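Local coordinates for protein inositol-1-monophosphatase (Nostoc sp., PDB 5ZHH) that probably hydrolyses inositol monophosphates to free inositol and phosphate, at residues F7-A18 against V53-F62. Numbering follows the deposited sequence.
Sequences FLDIATEAALAA and VVLEIIRRHF
I10 meets both H61 and F62. Its CD1 lies over the middle of the imidazole face of H61, 3.5 Å from the ring centroid, a CH-pi contact. I10 CB approaches F62 CE2 at 3.6 Å. F7 turns a ring edge, through CD1 and CE1, to the face of F62; centroids are 5.2 Å apart and planes at 75°, a T-shaped pair. Further along, I57 is a knob in the hole made by I10, E13, A14 and A17. With CG1 anti to its carbonyl carbon (chi1 -67°) and the chain then extended, I57 sends CD1 to within 3.6 Å of A14 CA. Its CG2 branch faces the methyls of I10 and A14. The backbones come closer toward A14 and A18, consistent with the small alanines there; A18 CB touches V54 CG2 at 3.5 Å and A17 CB touches V53 CG1 at 3.7 Å. No hydrogen bond crosses between the segments. F62 also stacks on H65. H61 NE2 is hydrogen-bonded to D9 OD2 of the second subunit, whose I10 packs on I10 here. Replacing the imidazole of H61 with an alanine is likely to strip I10 CD1 of its ring face and that D9 of one hydrogen-bond partner. R60 grips E56 side-on, in its guanidinium plane, and also bridges to the same D9. The axes of helix segments 7-18 and 53-61 run nearly antiparallel, 8.9 Å apart at their closest. Helix 3-25 packs on strands 103-110, 113-121 and 126-131 of the large sheet, and helix 44-61 on strand 82-90, an antiparallel helix pair in the layered alpha-beta fold of inositol monophosphatases.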
ATOM      1  N   PHE A   7       1.934  24.075 -14.574  1.00 30.08           N
ATOM      2  CA  PHE A   7       3.147  23.950 -13.774  1.00 28.74           C
ATOM      3  C   PHE A   7       3.011  22.839 -12.749  1.00 28.36           C
ATOM      4  O   PHE A   7       3.936  22.042 -12.555  1.00 30.01           O
ATOM      5  CB  PHE A   7       3.447  25.271 -13.060  1.00 27.51           C
ATOM      6  CG  PHE A   7       3.711  26.414 -13.986  1.00 30.56           C
ATOM      7  CD1 PHE A   7       4.318  26.202 -15.205  1.00 33.77           C
ATOM      8  CD2 PHE A   7       3.348  27.702 -13.634  1.00 34.39           C
ATOM      9  CE1 PHE A   7       4.565  27.260 -16.066  1.00 37.80           C
ATOM     10  CE2 PHE A   7       3.594  28.765 -14.488  1.00 38.75           C
ATOM     11  CZ  PHE A   7       4.201  28.544 -15.705  1.00 40.23           C
ATOM     12  N   LEU A   8       1.851  22.767 -12.093  1.00 27.37           N
ATOM     13  CA  LEU A   8       1.625  21.769 -11.055  1.00 25.67           C
ATOM     14  C   LEU A   8       1.613  20.354 -11.625  1.00 26.64           C
ATOM     15  O   LEU A   8       2.111  19.415 -10.986  1.00 27.58           O
ATOM     16  CB  LEU A   8       0.311  22.082 -10.333  1.00 27.96           C
ATOM     17  CG  LEU A   8      -0.123  21.100  -9.250  1.00 29.82           C
ATOM     18  CD1 LEU A   8       0.920  21.068  -8.142  1.00 27.57           C
ATOM     19  CD2 LEU A   8      -1.496  21.463  -8.704  1.00 31.98           C
ATOM     20  N   ASP A   9       1.032  20.177 -12.816  1.00 27.82           N
ATOM     21  CA  ASP A   9       1.031  18.866 -13.459  1.00 27.60           C
ATOM     22  C   ASP A   9       2.451  18.361 -13.672  1.00 25.84           C
ATOM     23  O   ASP A   9       2.744  17.185 -13.437  1.00 27.34           O
ATOM     24  CB  ASP A   9       0.296  18.923 -14.804  1.00 29.16           C
ATOM     25  CG  ASP A   9      -1.202  19.096 -14.659  1.00 32.24           C
ATOM     26  OD1 ASP A   9      -1.738  18.883 -13.551  1.00 33.81           O
ATOM     27  OD2 ASP A   9      -1.845  19.441 -15.673  1.00 31.44           O
ATOM     28  N   ILE A  10       3.338  19.230 -14.164  1.00 26.79           N
ATOM     29  CA  ILE A  10       4.693  18.800 -14.491  1.00 27.39           C
ATOM     30  C   ILE A  10       5.509  18.576 -13.223  1.00 27.22           C
ATOM     31  O   ILE A  10       6.293  17.621 -13.130  1.00 28.62           O
ATOM     32  CB  ILE A  10       5.369  19.824 -15.419  1.00 29.34           C
ATOM     33  CG1 ILE A  10       4.637  19.881 -16.756  1.00 33.93           C
ATOM     34  CG2 ILE A  10       6.830  19.458 -15.636  1.00 31.13           C
ATOM     35  CD1 ILE A  10       4.406  18.535 -17.362  1.00 35.00           C
ATOM     36  N   ALA A  11       5.350  19.450 -12.230  1.00 24.46           N
ATOM     37  CA  ALA A  11       6.052  19.242 -10.966  1.00 24.87           C
ATOM     38  C   ALA A  11       5.627  17.937 -10.308  1.00 27.16           C
ATOM     39  O   ALA A  11       6.449  17.258  -9.679  1.00 27.04           O
ATOM     40  CB  ALA A  11       5.800  20.418 -10.024  1.00 25.79           C
ATOM     41  N   THR A  12       4.356  17.562 -10.452  1.00 26.71           N
ATOM     42  CA  THR A  12       3.888  16.306  -9.875  1.00 25.92           C
ATOM     43  C   THR A  12       4.581  15.117 -10.532  1.00 27.61           C
ATOM     44  O   THR A  12       5.078  14.216  -9.846  1.00 24.06           O
ATOM     45  CB  THR A  12       2.371  16.196 -10.019  1.00 27.75           C
ATOM     46  OG1 THR A  12       1.747  17.312  -9.366  1.00 27.01           O
ATOM     47  CG2 THR A  12       1.876  14.913  -9.383  1.00 25.89           C
ATOM     48  N   GLU A  13       4.638  15.102 -11.867  1.00 29.06           N
ATOM     49  CA  GLU A  13       5.290  13.988 -12.549  1.00 27.99           C
ATOM     50  C   GLU A  13       6.785  13.967 -12.253  1.00 28.17           C
ATOM     51  O   GLU A  13       7.373  12.894 -12.082  1.00 27.50           O
ATOM     52  CB  GLU A  13       5.023  14.062 -14.057  1.00 30.87           C
ATOM     53  CG  GLU A  13       5.802  13.056 -14.918  1.00 34.26           C
ATOM     54  CD  GLU A  13       5.408  11.594 -14.690  1.00 36.64           C
ATOM     55  OE1 GLU A  13       4.385  11.330 -14.023  1.00 36.72           O
ATOM     56  OE2 GLU A  13       6.124  10.702 -15.200  1.00 36.12           O
ATOM     57  N   ALA A  14       7.411  15.140 -12.139  1.00 30.14           N
ATOM     58  CA  ALA A  14       8.823  15.175 -11.770  1.00 28.84           C
ATOM     59  C   ALA A  14       9.034  14.602 -10.372  1.00 27.13           C
ATOM     60  O   ALA A  14       9.982  13.845 -10.140  1.00 27.36           O
ATOM     61  CB  ALA A  14       9.357  16.604 -11.861  1.00 27.06           C
ATOM     62  N   ALA A  15       8.140  14.928  -9.438  1.00 28.18           N
ATOM     63  CA  ALA A  15       8.267  14.425  -8.074  1.00 28.03           C
ATOM     64  C   ALA A  15       8.062  12.917  -8.012  1.00 28.41           C
ATOM     65  O   ALA A  15       8.783  12.214  -7.290  1.00 28.66           O
ATOM     66  CB  ALA A  15       7.260  15.131  -7.168  1.00 24.35           C
ATOM     67  N   LEU A  16       7.070  12.403  -8.747  1.00 26.24           N
ATOM     68  CA  LEU A  16       6.811  10.969  -8.739  1.00 28.05           C
ATOM     69  C   LEU A  16       7.937  10.198  -9.412  1.00 31.17           C
ATOM     70  O   LEU A  16       8.337   9.129  -8.933  1.00 31.25           O
ATOM     71  CB  LEU A  16       5.475  10.672  -9.418  1.00 26.85           C
ATOM     72  CG  LEU A  16       4.263  11.218  -8.664  1.00 26.80           C
ATOM     73  CD1 LEU A  16       2.984  10.957  -9.452  1.00 23.79           C
ATOM     74  CD2 LEU A  16       4.180  10.609  -7.263  1.00 26.41           C
ATOM     75  N   ALA A  17       8.457  10.722 -10.525  1.00 27.36           N
ATOM     76  CA  ALA A  17       9.551  10.045 -11.207  1.00 27.33           C
ATOM     77  C   ALA A  17      10.789  10.002 -10.325  1.00 29.77           C
ATOM     78  O   ALA A  17      11.451   8.960 -10.215  1.00 30.89           O
ATOM     79  CB  ALA A  17       9.854  10.741 -12.533  1.00 28.35           C
ATOM     80  N   ALA A  18      11.109  11.127  -9.684  1.00 27.47           N
ATOM     81  CA  ALA A  18      12.261  11.179  -8.793  1.00 26.40           C
ATOM     82  C   ALA A  18      12.045  10.320  -7.556  1.00 27.54           C
ATOM     83  O   ALA A  18      12.978   9.662  -7.084  1.00 32.37           O
ATOM     84  CB  ALA A  18      12.550  12.624  -8.397  1.00 23.75           C
ATOM     85  N   VAL A  53      16.824  13.350 -12.708  1.00 30.07           N
ATOM     86  CA  VAL A  53      15.467  13.082 -13.180  1.00 33.12           C
ATOM     87  C   VAL A  53      14.612  14.343 -13.104  1.00 33.15           C
ATOM     88  O   VAL A  53      13.874  14.668 -14.042  1.00 32.93           O
ATOM     89  CB  VAL A  53      14.843  11.923 -12.381  1.00 34.32           C
ATOM     90  CG1 VAL A  53      13.343  11.866 -12.599  1.00 35.19           C
ATOM     91  CG2 VAL A  53      15.481  10.614 -12.784  1.00 34.16           C
ATOM     92  N   VAL A  54      14.680  15.062 -11.978  1.00 29.20           N
ATOM     93  CA  VAL A  54      13.881  16.279 -11.823  1.00 29.45           C
ATOM     94  C   VAL A  54      14.289  17.323 -12.856  1.00 29.03           C
ATOM     95  O   VAL A  54      13.441  17.925 -13.526  1.00 34.45           O
ATOM     96  CB  VAL A  54      14.010  16.841 -10.396  1.00 28.79           C
ATOM     97  CG1 VAL A  54      13.248  18.153 -10.296  1.00 28.72           C
ATOM     98  CG2 VAL A  54      13.467  15.859  -9.379  1.00 26.15           C
ATOM     99  N   LEU A  55      15.593  17.562 -12.990  1.00 26.49           N
ATOM    100  CA  LEU A  55      16.064  18.599 -13.901  1.00 31.07           C
ATOM    101  C   LEU A  55      15.666  18.289 -15.336  1.00 34.43           C
ATOM    102  O   LEU A  55      15.187  19.164 -16.060  1.00 37.71           O
ATOM    103  CB  LEU A  55      17.581  18.752 -13.786  1.00 38.57           C
ATOM    104  CG  LEU A  55      18.079  19.359 -12.474  1.00 41.80           C
ATOM    105  CD1 LEU A  55      19.590  19.523 -12.487  1.00 43.46           C
ATOM    106  CD2 LEU A  55      17.396  20.686 -12.247  1.00 43.15           C
ATOM    107  N   GLU A  56      15.829  17.035 -15.757  1.00 34.26           N
ATOM    108  CA  GLU A  56      15.505  16.688 -17.134  1.00 35.21           C
ATOM    109  C   GLU A  56      14.045  16.990 -17.447  1.00 34.29           C
ATOM    110  O   GLU A  56      13.735  17.555 -18.501  1.00 38.12           O
ATOM    111  CB  GLU A  56      15.823  15.214 -17.392  1.00 38.13           C
ATOM    112  CG  GLU A  56      15.799  14.824 -18.868  1.00 39.40           C
ATOM    113  CD  GLU A  56      14.399  14.569 -19.385  1.00 42.63           C
ATOM    114  OE1 GLU A  56      13.534  14.169 -18.573  1.00 40.50           O
ATOM    115  OE2 GLU A  56      14.163  14.769 -20.602  1.00 42.16           O
ATOM    116  N   ILE A  57      13.139  16.651 -16.526  1.00 29.60           N
ATOM    117  CA  ILE A  57      11.716  16.869 -16.767  1.00 31.90           C
ATOM    118  C   ILE A  57      11.399  18.360 -16.803  1.00 31.80           C
ATOM    119  O   ILE A  57      10.746  18.848 -17.734  1.00 28.88           O
ATOM    120  CB  ILE A  57      10.873  16.131 -15.709  1.00 33.17           C
ATOM    121  CG1 ILE A  57      11.024  14.616 -15.877  1.00 32.20           C
ATOM    122  CG2 ILE A  57       9.410  16.565 -15.777  1.00 32.95           C
ATOM    123  CD1 ILE A  57      10.422  13.797 -14.747  1.00 33.02           C
ATOM    124  N   ILE A  58      11.885  19.113 -15.814  1.00 33.48           N
ATOM    125  CA  ILE A  58      11.531  20.524 -15.732  1.00 33.28           C
ATOM    126  C   ILE A  58      12.083  21.291 -16.923  1.00 32.88           C
ATOM    127  O   ILE A  58      11.393  22.136 -17.505  1.00 36.38           O
ATOM    128  CB  ILE A  58      12.028  21.130 -14.408  1.00 35.50           C
ATOM    129  CG1 ILE A  58      11.338  20.457 -13.219  1.00 39.29           C
ATOM    130  CG2 ILE A  58      11.810  22.644 -14.407  1.00 36.28           C
ATOM    131  CD1 ILE A  58       9.877  20.794 -13.104  1.00 44.17           C
ATOM    132  N   ARG A  59      13.336  21.022 -17.308  1.00 34.23           N
ATOM    133  CA  ARG A  59      13.924  21.788 -18.404  1.00 41.32           C
ATOM    134  C   ARG A  59      13.332  21.391 -19.751  1.00 38.67           C
ATOM    135  O   ARG A  59      13.290  22.217 -20.666  1.00 38.38           O
ATOM    136  CB  ARG A  59      15.451  21.640 -18.425  1.00 48.10           C
ATOM    137  CG  ARG A  59      16.117  21.616 -17.046  1.00 55.29           C
ATOM    138  CD  ARG A  59      17.510  22.165 -17.022  1.00 62.25           C
ATOM    139  NE  ARG A  59      18.244  21.867 -18.249  1.00 68.37           N
ATOM    140  CZ  ARG A  59      19.564  21.974 -18.380  1.00 72.08           C
ATOM    141  NH1 ARG A  59      20.313  22.325 -17.360  1.00 73.41           N
ATOM    142  NH2 ARG A  59      20.147  21.704 -19.538  1.00 72.78           N
ATOM    143  N   ARG A  60      12.863  20.147 -19.894  1.00 36.53           N
ATOM    144  CA  ARG A  60      12.247  19.743 -21.159  1.00 38.48           C
ATOM    145  C   ARG A  60      10.883  20.397 -21.350  1.00 37.72           C
ATOM    146  O   ARG A  60      10.529  20.791 -22.468  1.00 36.87           O
ATOM    147  CB  ARG A  60      12.128  18.217 -21.232  1.00 36.24           C
ATOM    148  CG  ARG A  60      11.325  17.710 -22.433  1.00 38.44           C
ATOM    149  CD  ARG A  60      11.510  16.215 -22.659  1.00 37.40           C
ATOM    150  NE  ARG A  60      11.629  15.472 -21.410  1.00 36.30           N
ATOM    151  CZ  ARG A  60      10.595  15.078 -20.679  1.00 32.88           C
ATOM    152  NH1 ARG A  60       9.361  15.360 -21.076  1.00 31.28           N
ATOM    153  NH2 ARG A  60      10.795  14.405 -19.552  1.00 29.30           N
ATOM    154  N   HIS A  61      10.099  20.512 -20.278  1.00 35.68           N
ATOM    155  CA  HIS A  61       8.791  21.143 -20.395  1.00 33.81           C
ATOM    156  C   HIS A  61       8.883  22.664 -20.350  1.00 36.61           C
ATOM    157  O   HIS A  61       8.120  23.343 -21.047  1.00 36.13           O
ATOM    158  CB  HIS A  61       7.858  20.641 -19.294  1.00 30.25           C
ATOM    159  CG  HIS A  61       7.407  19.225 -19.485  1.00 33.74           C
ATOM    160  ND1 HIS A  61       6.288  18.897 -20.220  1.00 34.52           N
ATOM    161  CD2 HIS A  61       7.916  18.054 -19.033  1.00 34.04           C
ATOM    162  CE1 HIS A  61       6.130  17.585 -20.217  1.00 35.44           C
ATOM    163  NE2 HIS A  61       7.106  17.049 -19.506  1.00 34.18           N
ATOM    164  N   PHE A  62       9.812  23.213 -19.565  1.00 35.76           N
ATOM    165  CA  PHE A  62       9.935  24.658 -19.370  1.00 37.91           C
ATOM    166  C   PHE A  62      11.380  25.086 -19.621  1.00 39.39           C
ATOM    167  O   PHE A  62      12.095  25.494 -18.699  1.00 38.08           O
ATOM    168  CB  PHE A  62       9.480  25.051 -17.963  1.00 37.75           C
ATOM    169  CG  PHE A  62       8.137  24.474 -17.571  1.00 38.16           C
ATOM    170  CD1 PHE A  62       6.983  24.843 -18.246  1.00 39.81           C
ATOM    171  CD2 PHE A  62       8.034  23.569 -16.527  1.00 36.24           C
ATOM    172  CE1 PHE A  62       5.751  24.316 -17.887  1.00 37.90           C
ATOM    173  CE2 PHE A  62       6.806  23.043 -16.162  1.00 36.75           C
ATOM    174  CZ  PHE A  62       5.666  23.413 -16.843  1.00 35.29           C
TER